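Side-chain contacts in sniffer CG10964-PA (Drosophila melanogaster, PDB 1SNY), which probably catalyses the NADPH-dependent reduction of carbonyl compounds, being a short-chain dehydrogenase/reductase that binds its dinucleotide in a Rossmann fold: residues A117-V122 with G185-R190; K151-N156 with V163-I168; P219-T224 with S229-D234. All coordinates share one frame; numbering follows the deposited sequence.

How the contacts relate
Contacts 1 and 3 both touch the NADP, though not each other, their nearest atoms lying about 7 Å apart; contact 2 lies across the centre of the chain from both, away from the annotated sites. Contact 1 is buried, with the second subunit against it, and joins a loop to the start of helix 187-207 by aromatic packing and water. In contact 2, partly buried, the end of helix 124-155 meets the approach to strand 167-171 through alanines and one arginine bond. Contact 3 ties together two parts of the loop between strand 213-217 and helix 235-248; backbone bonds and an exposed tryptophan dominate there.

Contact 1: A117-V122 with G185-R190; sequences ARITAV and GMYAYR. With NAP (NADP nicotinamide-adenine-dinucleotide phosphate), chain B.
Tyr187 sets CG anti to its carbonyl carbon (chi1 -68°), which sends the ring toward the loop 117-122, and Ile119, with CG1 opposite its own backbone N (chi1 -180°), lays CD1 over one face of that ring. The methyl CD1 of Ile119 is 4.1 Å from the centroid of the Tyr187 ring and 13° off the normal, a CH-pi contact. Nearer the backbone, Ile119 CB meets Tyr187 CE1 at 3.8 Å, so CD1 sits over the face while CB touches the rim. Val122 crosses the tyrosine at about a right angle and brings CG2 to 4.0 Å from Tyr187 CD1.

No direct hydrogen bond spans the two segments; two waters do the work instead. Both donate to Ala117 O at 2.8 Å. One accepts from Tyr187 N at 3.1 Å and the other from Met186 N at 2.8 Å, supplying acceptors where helix 187-207 has only begun. Met186, a selenomethionine in this crystal, holds the N-cap position.

The Tyr187 hydroxyl bonds to Asp206 of the second subunit, whose carboxylate also takes Gly185 N, and Leu146 of that subunit packs on Ile119. Putting a leucine at Tyr187 would probably leave Asp206 of the second subunit short of one partner and deprive Ile119 CD1 of its flat seat. Two residues on, Tyr189 OH hydrogen-bonds NAP O2D at 2.7 Å, the cofactor oxygen lying at the ring edge; with Lys193, which also binds NADP, it fits the Tyr-x-x-x-Lys pattern of the family. Between the two segments, then, the contact is apolar carbon and water; the second subunit adds both packing and polar bonds to loop and helix start, and Tyr189 supplies the bond to the cofactor.

Contact 2: K151-N156 with V163-I168; sequences KAAKAN and VGRAAI
Arg165 donates from NE to Ala153 O at 3.0 Å, the one hydrogen bond between the segments. It is moderately bent, with an angle of 145° at the hydrogen, and the acceptor sits somewhat out of the guanidinium plane. Asn156 O lies over a face of the same group, and Arg165 CD approaches Asn156 O at 3.4 Å. Beside the bond the backbones come close: Ala153 CB rests on Ala166 CB at 3.7 Å, and Ala152 CB meets Arg165 O at 3.7 Å. Alanine suits positions 153 and 166 because a longer chain would have to find room between CA atoms only 5.0 Å apart at Ala153 and Ala166.

Reach explains the arginine. With CG anti to the backbone N (chi1 -172°) and the chain extended as far as NE, it runs alongside the helix end, Arg165 CG lying 3.9 Å from Asn156 CB. A positive group beside the last carbonyls of a helix is probably favoured by the helix dipole.

Asn156, the first residue to leave helical geometry, folds its amide back so that ND2 bonds Ala152 O at 2.8 Å, which fixes the amide near Gly164 O. Farther out, Asn104 donates to Arg165 O, and Gln159 O receives a weak bond from Arg165 NH1.

A loop leads from helix 124-155 to strand 167-171, completing a beta-alpha-beta crossover from strand 105-108, its parallel neighbour. Ala167 forms backbone hydrogen bonds with Asn104 and Leu106 on that side; on the other, Ala166 and Ile168 form them with Met213 of strand 213-217, Ile168 also with Val215.

Contact 3: P219-T224 with S229-D234; sequences PGWVKT and SSAPLD. With NAP (NADP nicotinamide-adenine-dinucleotide phosphate), chain B.
Trp221 and Leu233 join the two segments through a single beta bridge centred on Val222 and Leu233, in the cofactor-binding loop that follows strand 213-217 of this Rossmann fold. Leu233 N donates to Trp221 O at 3.2 Å, and Lys223 N to Leu233 O at 2.9 Å; Leu233 thus uses both its N and its O, to the residues before and after Val222, the pattern of a parallel bridge.

Around this seam the fit is one of knobs on flat or hollow surfaces. A chi1 of -171° swings the indole of Trp221 away from its backbone N and turns one face to residues 230-231. Ala231 CB presses on the five-membered ring, 3.5 Å from its centroid and 10° off the normal, a CH-pi contact that suits a small methyl. Ser230 CB reaches the far end of the indole at CH2, while Pro232 CD comes obliquely to CE3 at 3.5 Å. The indole NE1 is bonded to Gly227 O. Across the seam Leu233 CD1 fills the hollow left by Gly220, where a CB would collide with it. Lys223 lays CG tightly on Ala231 CB, using its aliphatic length, and Asp234 caps the next helix by bonding Thr237 N.

The other side of this loop faces NADP. Pro219 CD and CG pack against the nicotinamide ring, and Val222 N donates to NAP O7N at 3.0 Å, with NAP N7N returning a weak bond to Val222 O, so the backbone grips the carboxamide at both ends. Beyond it Thr224 OG1, which also receives Gly227 N, donates to NAP O1N at 2.6 Å.

Contact 1: A117-V122 with G185-R190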
loop_
_atom_site.group_PDB
_atom_site.type_symbol
_atom_site.label_atom_id
_atom_site.label_comp_id
_atom_site.label_asym_id
_atom_site.label_seq_id
_atom_site.Cartn_x
_atom_site.Cartn_y
_atom_site.Cartn_z
ATOM N N ALA A 117 -8.526 15.356 0.978
ATOM C CA ALA A 117 -7.556 16.364 1.395
ATOM C C ALA A 117 -6.364 16.439 0.446
ATOM O O ALA A 117 -5.864 15.417 -0.030
ATOM C CB ALA A 117 -7.076 16.079 2.817
ATOM N N ARG A 118 -5.909 17.659 0.177
ATOM C CA ARG A 118 -4.774 17.867 -0.712
ATOM C C ARG A 118 -3.468 17.479 -0.027
ATOM O O ARG A 118 -3.373 17.487 1.197
ATOM C CB ARG A 118 -4.730 19.327 -1.167
ATOM C CG ARG A 118 -5.873 19.678 -2.104
ATOM C CD ARG A 118 -5.988 21.172 -2.371
ATOM N NE ARG A 118 -7.129 21.447 -3.243
ATOM C CZ ARG A 118 -7.211 21.053 -4.509
ATOM N NH1 ARG A 118 -6.213 20.372 -5.062
ATOM N NH2 ARG A 118 -8.297 21.323 -5.218
ATOM N N ILE A 119 -2.462 17.136 -0.824
ATOM C CA ILE A 119 -1.177 16.730 -0.267
ATOM C C ILE A 119 -0.649 17.733 0.758
ATOM O O ILE A 119 -0.036 17.348 1.753
ATOM C CB ILE A 119 -0.129 16.509 -1.387
ATOM C CG1 ILE A 119 1.205 16.080 -0.771
ATOM C CG2 ILE A 119 0.012 17.762 -2.237
ATOM C CD1 ILE A 119 1.130 14.785 0.004
ATOM N N THR A 120 -0.921 19.015 0.539
ATOM C CA THR A 120 -0.460 20.052 1.458
ATOM C C THR A 120 -1.174 20.053 2.810
ATOM O O THR A 120 -0.816 20.828 3.692
ATOM C CB THR A 120 -0.615 21.458 0.835
ATOM O OG1 THR A 120 -1.922 21.581 0.260
ATOM C CG2 THR A 120 0.442 21.688 -0.240
ATOM N N ALA A 121 -2.171 19.188 2.976
ATOM C CA ALA A 121 -2.924 19.116 4.229
ATOM C C ALA A 121 -2.998 17.708 4.822
ATOM O O ALA A 121 -3.667 17.485 5.836
ATOM C CB ALA A 121 -4.337 19.663 4.018
ATOM N N VAL A 122 -2.308 16.761 4.197
ATOM C CA VAL A 122 -2.302 15.382 4.668
ATOM C C VAL A 122 -1.626 15.244 6.034
ATOM O O VAL A 122 -0.549 15.788 6.260
ATOM C CB VAL A 122 -1.583 14.461 3.647
ATOM C CG1 VAL A 122 -1.193 13.144 4.299
ATOM C CG2 VAL A 122 -2.496 14.205 2.454
ATOM N N GLY A 185 -4.786 12.768 -5.429
ATOM C CA GLY A 185 -5.318 12.925 -4.082
ATOM C C GLY A 185 -5.673 11.619 -3.377
ATOM O O GLY A 185 -5.259 10.537 -3.808
HETATM N N MSE A 186 -6.436 11.728 -2.287
HETATM C CA MSE A 186 -6.877 10.566 -1.509
HETATM C C MSE A 186 -5.695 9.670 -1.132
HETATM O O MSE A 186 -5.740 8.456 -1.340
HETATM C CB MSE A 186 -7.878 9.746 -2.325
HETATM C CG MSE A 186 -9.044 10.544 -2.878
HETATM SE SE MSE A 186 -10.484 10.719 -1.609
HETATM C CE MSE A 186 -11.540 9.212 -2.159
ATOM N N TYR A 187 -4.646 10.263 -0.571
ATOM C CA TYR A 187 -3.465 9.492 -0.208
ATOM C C TYR A 187 -3.685 8.331 0.758
ATOM O O TYR A 187 -3.278 7.214 0.472
ATOM C CB TYR A 187 -2.370 10.418 0.325
ATOM C CG TYR A 187 -1.813 11.307 -0.758
ATOM C CD1 TYR A 187 -2.456 12.490 -1.115
ATOM C CD2 TYR A 187 -0.685 10.927 -1.485
ATOM C CE1 TYR A 187 -1.997 13.270 -2.176
ATOM C CE2 TYR A 187 -0.223 11.694 -2.543
ATOM C CZ TYR A 187 -0.883 12.863 -2.889
ATOM O OH TYR A 187 -0.456 13.607 -3.975
ATOM N N ALA A 188 -4.319 8.584 1.899
ATOM C CA ALA A 188 -4.548 7.512 2.859
ATOM C C ALA A 188 -5.362 6.370 2.250
ATOM O O ALA A 188 -4.985 5.197 2.336
ATOM C CB ALA A 188 -5.264 8.062 4.099
ATOM N N TYR A 189 -6.475 6.722 1.616
ATOM C CA TYR A 189 -7.348 5.719 1.033
ATOM C C TYR A 189 -6.686 4.936 -0.096
ATOM O O TYR A 189 -6.655 3.706 -0.057
ATOM C CB TYR A 189 -8.644 6.365 0.542
ATOM C CG TYR A 189 -9.739 5.354 0.278
ATOM C CD1 TYR A 189 -10.324 4.638 1.332
ATOM C CD2 TYR A 189 -10.173 5.093 -1.018
ATOM C CE1 TYR A 189 -11.315 3.688 1.098
ATOM C CE2 TYR A 189 -11.166 4.143 -1.268
ATOM C CZ TYR A 189 -11.733 3.447 -0.207
ATOM O OH TYR A 189 -12.714 2.518 -0.455
ATOM N N ARG A 190 -6.136 5.640 -1.082
ATOM C CA ARG A 190 -5.495 4.957 -2.207
ATOM C C ARG A 190 -4.346 4.055 -1.782
ATOM O O ARG A 190 -4.264 2.901 -2.207
ATOM C CB ARG A 190 -4.976 5.961 -3.232
ATOM C CG ARG A 190 -6.050 6.709 -4.014
ATOM C CD ARG A 190 -5.386 7.549 -5.099
ATOM N NE ARG A 190 -6.293 8.477 -5.768
ATOM C CZ ARG A 190 -7.154 8.135 -6.719
ATOM N NH1 ARG A 190 -7.240 6.873 -7.122
ATOM N NH2 ARG A 190 -7.917 9.066 -7.284
HETATM P PA NAP B . -19.362 2.520 5.486
HETATM O O1A NAP B . -18.643 3.576 6.079
HETATM O O2A NAP B . -20.847 2.522 5.192
HETATM O O5B NAP B . -19.123 1.174 6.317
HETATM C C5B NAP B . -17.794 0.868 6.813
HETATM C C4B NAP B . -18.093 -0.354 7.738
HETATM O O4B NAP B . -16.771 -0.782 8.310
HETATM C C3B NAP B . -18.948 -0.036 9.005
HETATM O O3B NAP B . -19.752 -1.198 9.263
HETATM C C2B NAP B . -17.898 0.239 10.061
HETATM O O2B NAP B . -18.312 0.132 11.416
HETATM C C1B NAP B . -16.805 -0.798 9.716
HETATM N N9A NAP B . -15.560 -0.404 10.354
HETATM C C8A NAP B . -14.733 0.688 10.187
HETATM N N7A NAP B . -13.673 0.692 10.987
HETATM C C5A NAP B . -13.825 -0.475 11.720
HETATM C C6A NAP B . -13.017 -1.018 12.735
HETATM N N6A NAP B . -11.869 -0.497 13.238
HETATM N N1A NAP B . -13.436 -2.239 13.298
HETATM C C2A NAP B . -14.610 -2.876 12.862
HETATM N N3A NAP B . -15.425 -2.358 11.866
HETATM C C4A NAP B . -14.991 -1.157 11.327
HETATM O O3 NAP B . -18.692 2.165 4.100
HETATM P PN NAP B . -19.042 1.133 2.961
HETATM O O1N NAP B . -19.356 1.840 1.709
HETATM O O2N NAP B . -20.101 0.243 3.511
HETATM O O5D NAP B . -17.658 0.391 2.755
HETATM C C5D NAP B . -17.610 -1.077 2.706
HETATM C C4D NAP B . -16.293 -1.483 2.069
HETATM O O4D NAP B . -16.338 -1.219 0.643
HETATM C C3D NAP B . -15.025 -0.726 2.582
HETATM O O3D NAP B . -13.908 -1.636 2.726
HETATM C C2D NAP B . -14.816 0.335 1.512
HETATM O O2D NAP B . -13.500 0.841 1.469
HETATM C C1D NAP B . -15.186 -0.390 0.274
HETATM N N1N NAP B . -15.688 0.414 -0.863
HETATM C C2N NAP B . -16.868 1.225 -0.846
HETATM C C3N NAP B . -17.192 1.920 -2.021
HETATM C C7N NAP B . -18.447 2.803 -2.060
HETATM O O7N NAP B . -18.672 3.377 -3.109
HETATM N N7N NAP B . -19.223 2.923 -1.016
HETATM C C4N NAP B . -16.359 1.823 -3.226
HETATM C C5N NAP B . -15.204 1.003 -3.181
HETATM C C6N NAP B . -14.852 0.291 -2.005
HETATM P P2B NAP B . -18.890 1.401 12.282
HETATM O O1X NAP B . -20.353 1.559 11.859
HETATM O O2X NAP B . -18.719 0.894 13.676
HETATM O O3X NAP B . -18.061 2.622 11.911
HETATM O O HOH W 1 -5.646 12.809 0.843
HETATM O O HOH W 2 -7.702 14.203 -1.703
#

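Contact 2: K151-N156 with V163-I168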
loop_
_atom_site.group_PDB
_atom_site.type_symbol
_atom_site.label_atom_id
_atom_site.label_comp_id
_atom_site.label_asym_id
_atom_site.label_seq_id
_atom_site.Cartn_x
_atom_site.Cartn_y
_atom_site.Cartn_z
ATOM N N LYS A 151 -9.405 -25.884 6.982
ATOM C CA LYS A 151 -10.253 -27.019 7.333
ATOM C C LYS A 151 -11.404 -27.091 6.338
ATOM O O LYS A 151 -11.769 -28.173 5.872
ATOM C CB LYS A 151 -10.805 -26.867 8.752
ATOM C CG LYS A 151 -9.758 -27.032 9.834
ATOM C CD LYS A 151 -10.364 -26.925 11.221
ATOM C CE LYS A 151 -9.299 -27.090 12.289
ATOM N NZ LYS A 151 -9.871 -26.955 13.655
ATOM N N ALA A 152 -11.966 -25.931 6.004
ATOM C CA ALA A 152 -13.076 -25.869 5.063
ATOM C C ALA A 152 -12.596 -26.291 3.684
ATOM O O ALA A 152 -13.302 -27.000 2.969
ATOM C CB ALA A 152 -13.649 -24.460 5.007
ATOM N N ALA A 153 -11.392 -25.858 3.320
ATOM C CA ALA A 153 -10.822 -26.201 2.018
ATOM C C ALA A 153 -10.603 -27.702 1.914
ATOM O O ALA A 153 -10.818 -28.297 0.858
ATOM C CB ALA A 153 -9.502 -25.468 1.809
ATOM N N LYS A 154 -10.171 -28.311 3.014
ATOM C CA LYS A 154 -9.928 -29.749 3.045
ATOM C C LYS A 154 -11.253 -30.510 3.031
ATOM O O LYS A 154 -11.413 -31.489 2.298
ATOM C CB LYS A 154 -9.128 -30.117 4.300
ATOM C CG LYS A 154 -8.881 -31.612 4.487
ATOM C CD LYS A 154 -8.082 -32.206 3.336
ATOM C CE LYS A 154 -7.801 -33.691 3.563
ATOM N NZ LYS A 154 -7.049 -34.298 2.423
ATOM N N ALA A 155 -12.203 -30.047 3.836
ATOM C CA ALA A 155 -13.509 -30.690 3.922
ATOM C C ALA A 155 -14.212 -30.708 2.576
ATOM O O ALA A 155 -15.067 -31.553 2.331
ATOM C CB ALA A 155 -14.374 -29.972 4.954
ATOM N N ASN A 156 -13.842 -29.777 1.703
ATOM C CA ASN A 156 -14.452 -29.673 0.383
ATOM C C ASN A 156 -13.412 -29.824 -0.720
ATOM O O ASN A 156 -13.571 -29.278 -1.812
ATOM C CB ASN A 156 -15.146 -28.315 0.251
ATOM C CG ASN A 156 -16.261 -28.132 1.262
ATOM O OD1 ASN A 156 -17.321 -28.745 1.148
ATOM N ND2 ASN A 156 -16.024 -27.294 2.263
ATOM N N VAL A 163 -16.112 -19.957 -3.505
ATOM C CA VAL A 163 -16.651 -19.697 -2.178
ATOM C C VAL A 163 -17.264 -20.964 -1.587
ATOM O O VAL A 163 -17.451 -21.068 -0.377
ATOM C CB VAL A 163 -17.711 -18.583 -2.216
ATOM C CG1 VAL A 163 -17.049 -17.251 -2.541
ATOM C CG2 VAL A 163 -18.776 -18.912 -3.258
ATOM N N GLY A 164 -17.568 -21.928 -2.449
ATOM C CA GLY A 164 -18.133 -23.178 -1.987
ATOM C C GLY A 164 -17.101 -24.005 -1.245
ATOM O O GLY A 164 -17.453 -24.889 -0.461
ATOM N N ARG A 165 -15.824 -23.721 -1.482
ATOM C CA ARG A 165 -14.740 -24.446 -0.827
ATOM C C ARG A 165 -14.126 -23.572 0.266
ATOM O O ARG A 165 -14.436 -23.739 1.446
ATOM C CB ARG A 165 -13.680 -24.847 -1.865
ATOM C CG ARG A 165 -12.593 -25.766 -1.342
ATOM C CD ARG A 165 -11.795 -26.403 -2.484
ATOM N NE ARG A 165 -10.673 -27.185 -1.973
ATOM C CZ ARG A 165 -9.841 -27.890 -2.729
ATOM N NH1 ARG A 165 -10.003 -27.921 -4.044
ATOM N NH2 ARG A 165 -8.835 -28.551 -2.167
ATOM N N ALA A 166 -13.263 -22.639 -0.130
ATOM C CA ALA A 166 -12.628 -21.723 0.813
ATOM C C ALA A 166 -12.145 -20.489 0.060
ATOM O O ALA A 166 -11.584 -20.599 -1.036
ATOM C CB ALA A 166 -11.466 -22.405 1.509
ATOM N N ALA A 167 -12.351 -19.314 0.648
ATOM C CA ALA A 167 -11.936 -18.088 -0.015
ATOM C C ALA A 167 -11.887 -16.874 0.886
ATOM O O ALA A 167 -12.622 -16.777 1.869
ATOM C CB ALA A 167 -12.876 -17.799 -1.190
ATOM N N ILE A 168 -11.011 -15.942 0.526
ATOM C CA ILE A 168 -10.885 -14.685 1.242
ATOM C C ILE A 168 -11.227 -13.616 0.219
ATOM O O ILE A 168 -10.564 -13.514 -0.816
ATOM C CB ILE A 168 -9.445 -14.423 1.723
ATOM C CG1 ILE A 168 -9.035 -15.483 2.744
ATOM C CG2 ILE A 168 -9.345 -13.012 2.299
ATOM C CD1 ILE A 168 -7.539 -15.488 3.050
#

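Contact 3: P219-T224 with S229-D234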
loop_
_atom_site.group_PDB
_atom_site.type_symbol
_atom_site.label_atom_id
_atom_site.label_comp_id
_atom_site.label_asym_id
_atom_site.label_seq_id
_atom_site.Cartn_x
_atom_site.Cartn_y
_atom_site.Cartn_z
ATOM N N PRO A 219 -16.739 -2.984 -5.259
ATOM C CA PRO A 219 -18.198 -3.075 -5.270
ATOM C C PRO A 219 -18.859 -2.046 -6.176
ATOM O O PRO A 219 -20.084 -1.930 -6.201
ATOM C CB PRO A 219 -18.550 -2.853 -3.805
ATOM C CG PRO A 219 -17.545 -1.797 -3.415
ATOM C CD PRO A 219 -16.266 -2.324 -4.025
ATOM N N GLY A 220 -18.045 -1.319 -6.933
ATOM C CA GLY A 220 -18.572 -0.278 -7.793
ATOM C C GLY A 220 -18.791 0.929 -6.901
ATOM O O GLY A 220 -18.540 0.850 -5.697
ATOM N N TRP A 221 -19.236 2.048 -7.464
ATOM C CA TRP A 221 -19.486 3.230 -6.645
ATOM C C TRP A 221 -20.913 3.114 -6.112
ATOM O O TRP A 221 -21.880 3.252 -6.863
ATOM C CB TRP A 221 -19.313 4.507 -7.476
ATOM C CG TRP A 221 -19.338 5.759 -6.646
ATOM C CD1 TRP A 221 -19.246 5.843 -5.285
ATOM C CD2 TRP A 221 -19.442 7.106 -7.124
ATOM N NE1 TRP A 221 -19.287 7.155 -4.885
ATOM C CE2 TRP A 221 -19.408 7.953 -5.993
ATOM C CE3 TRP A 221 -19.561 7.681 -8.397
ATOM C CZ2 TRP A 221 -19.490 9.348 -6.096
ATOM C CZ3 TRP A 221 -19.641 9.068 -8.500
ATOM C CH2 TRP A 221 -19.606 9.884 -7.352
ATOM N N VAL A 222 -21.034 2.853 -4.812
ATOM C CA VAL A 222 -22.336 2.662 -4.174
ATOM C C VAL A 222 -22.728 3.786 -3.219
ATOM O O VAL A 222 -21.877 4.375 -2.555
ATOM C CB VAL A 222 -22.359 1.327 -3.394
ATOM C CG1 VAL A 222 -23.769 1.020 -2.907
ATOM C CG2 VAL A 222 -21.833 0.207 -4.279
ATOM N N LYS A 223 -24.030 4.058 -3.143
ATOM C CA LYS A 223 -24.552 5.117 -2.286
ATOM C C LYS A 223 -24.643 4.780 -0.800
ATOM O O LYS A 223 -25.733 4.570 -0.271
ATOM C CB LYS A 223 -25.937 5.560 -2.768
ATOM C CG LYS A 223 -25.947 6.256 -4.113
ATOM C CD LYS A 223 -27.308 6.866 -4.401
ATOM C CE LYS A 223 -28.408 5.814 -4.402
ATOM N NZ LYS A 223 -29.749 6.414 -4.665
ATOM N N THR A 224 -23.498 4.732 -0.130
ATOM C CA THR A 224 -23.458 4.465 1.305
ATOM C C THR A 224 -22.905 5.732 1.946
ATOM O O THR A 224 -22.667 6.720 1.253
ATOM C CB THR A 224 -22.511 3.307 1.649
ATOM O OG1 THR A 224 -21.173 3.660 1.267
ATOM C CG2 THR A 224 -22.936 2.039 0.923
ATOM N N SER A 229 -24.234 10.263 -1.897
ATOM C CA SER A 229 -25.451 10.280 -2.705
ATOM C C SER A 229 -25.227 10.402 -4.213
ATOM O O SER A 229 -26.165 10.218 -4.992
ATOM C CB SER A 229 -26.360 11.419 -2.245
ATOM O OG SER A 229 -25.746 12.675 -2.476
ATOM N N SER A 230 -24.001 10.712 -4.628
ATOM C CA SER A 230 -23.700 10.853 -6.054
ATOM C C SER A 230 -23.402 9.521 -6.738
ATOM O O SER A 230 -23.293 9.458 -7.965
ATOM C CB SER A 230 -22.510 11.801 -6.265
ATOM O OG SER A 230 -22.837 13.139 -5.929
ATOM N N ALA A 231 -23.272 8.459 -5.949
ATOM C CA ALA A 231 -22.980 7.136 -6.491
ATOM C C ALA A 231 -24.101 6.647 -7.407
ATOM O O ALA A 231 -25.280 6.875 -7.137
ATOM C CB ALA A 231 -22.760 6.146 -5.351
ATOM N N PRO A 232 -23.743 5.967 -8.508
ATOM C CA PRO A 232 -24.727 5.451 -9.464
ATOM C C PRO A 232 -25.433 4.171 -9.024
ATOM O O PRO A 232 -26.523 3.861 -9.502
ATOM C CB PRO A 232 -23.894 5.241 -10.725
ATOM C CG PRO A 232 -22.584 4.801 -10.165
ATOM C CD PRO A 232 -22.373 5.778 -9.022
ATOM N N LEU A 233 -24.811 3.432 -8.112
ATOM C CA LEU A 233 -25.385 2.180 -7.636
ATOM C C LEU A 233 -25.952 2.290 -6.223
ATOM O O LEU A 233 -25.459 3.063 -5.402
ATOM C CB LEU A 233 -24.325 1.077 -7.663
ATOM C CG LEU A 233 -23.677 0.720 -9.004
ATOM C CD1 LEU A 233 -22.541 -0.269 -8.768
ATOM C CD2 LEU A 233 -24.715 0.125 -9.946
ATOM N N ASP A 234 -26.999 1.516 -5.952
ATOM C CA ASP A 234 -27.600 1.496 -4.626
ATOM C C ASP A 234 -27.042 0.253 -3.935
ATOM O O ASP A 234 -26.340 -0.540 -4.561
ATOM C CB ASP A 234 -29.130 1.427 -4.719
ATOM C CG ASP A 234 -29.620 0.183 -5.432
ATOM O OD1 ASP A 234 -29.258 -0.931 -5.007
ATOM O OD2 ASP A 234 -30.375 0.324 -6.417
HETATM P PA NAP B . -19.362 2.520 5.486
HETATM O O1A NAP B . -18.643 3.576 6.079
HETATM O O2A NAP B . -20.847 2.522 5.192
HETATM O O5B NAP B . -19.123 1.174 6.317
HETATM C C5B NAP B . -17.794 0.868 6.813
HETATM C C4B NAP B . -18.093 -0.354 7.738
HETATM O O4B NAP B . -16.771 -0.782 8.310
HETATM C C3B NAP B . -18.948 -0.036 9.005
HETATM O O3B NAP B . -19.752 -1.198 9.263
HETATM C C2B NAP B . -17.898 0.239 10.061
HETATM O O2B NAP B . -18.312 0.132 11.416
HETATM C C1B NAP B . -16.805 -0.798 9.716
HETATM N N9A NAP B . -15.560 -0.404 10.354
HETATM C C8A NAP B . -14.733 0.688 10.187
HETATM N N7A NAP B . -13.673 0.692 10.987
HETATM C C5A NAP B . -13.825 -0.475 11.720
HETATM C C6A NAP B . -13.017 -1.018 12.735
HETATM N N6A NAP B . -11.869 -0.497 13.238
HETATM N N1A NAP B . -13.436 -2.239 13.298
HETATM C C2A NAP B . -14.610 -2.876 12.862
HETATM N N3A NAP B . -15.425 -2.358 11.866
HETATM C C4A NAP B . -14.991 -1.157 11.327
HETATM O O3 NAP B . -18.692 2.165 4.100
HETATM P PN NAP B . -19.042 1.133 2.961
HETATM O O1N NAP B . -19.356 1.840 1.709
HETATM O O2N NAP B . -20.101 0.243 3.511
HETATM O O5D NAP B . -17.658 0.391 2.755
HETATM C C5D NAP B . -17.610 -1.077 2.706
HETATM C C4D NAP B . -16.293 -1.483 2.069
HETATM O O4D NAP B . -16.338 -1.219 0.643
HETATM C C3D NAP B . -15.025 -0.726 2.582
HETATM O O3D NAP B . -13.908 -1.636 2.726
HETATM C C2D NAP B . -14.816 0.335 1.512
HETATM O O2D NAP B . -13.500 0.841 1.469
HETATM C C1D NAP B . -15.186 -0.390 0.274
HETATM N N1N NAP B . -15.688 0.414 -0.863
HETATM C C2N NAP B . -16.868 1.225 -0.846
HETATM C C3N NAP B . -17.192 1.920 -2.021
HETATM C C7N NAP B . -18.447 2.803 -2.060
HETATM O O7N NAP B . -18.672 3.377 -3.109
HETATM N N7N NAP B . -19.223 2.923 -1.016
HETATM C C4N NAP B . -16.359 1.823 -3.226
HETATM C C5N NAP B . -15.204 1.003 -3.181
HETATM C C6N NAP B . -14.852 0.291 -2.005
HETATM P P2B NAP B . -18.890 1.401 12.282
HETATM O O1X NAP B . -20.353 1.559 11.859
HETATM O O2X NAP B . -18.719 0.894 13.676
HETATM O O3X NAP B . -18.061 2.622 11.911
#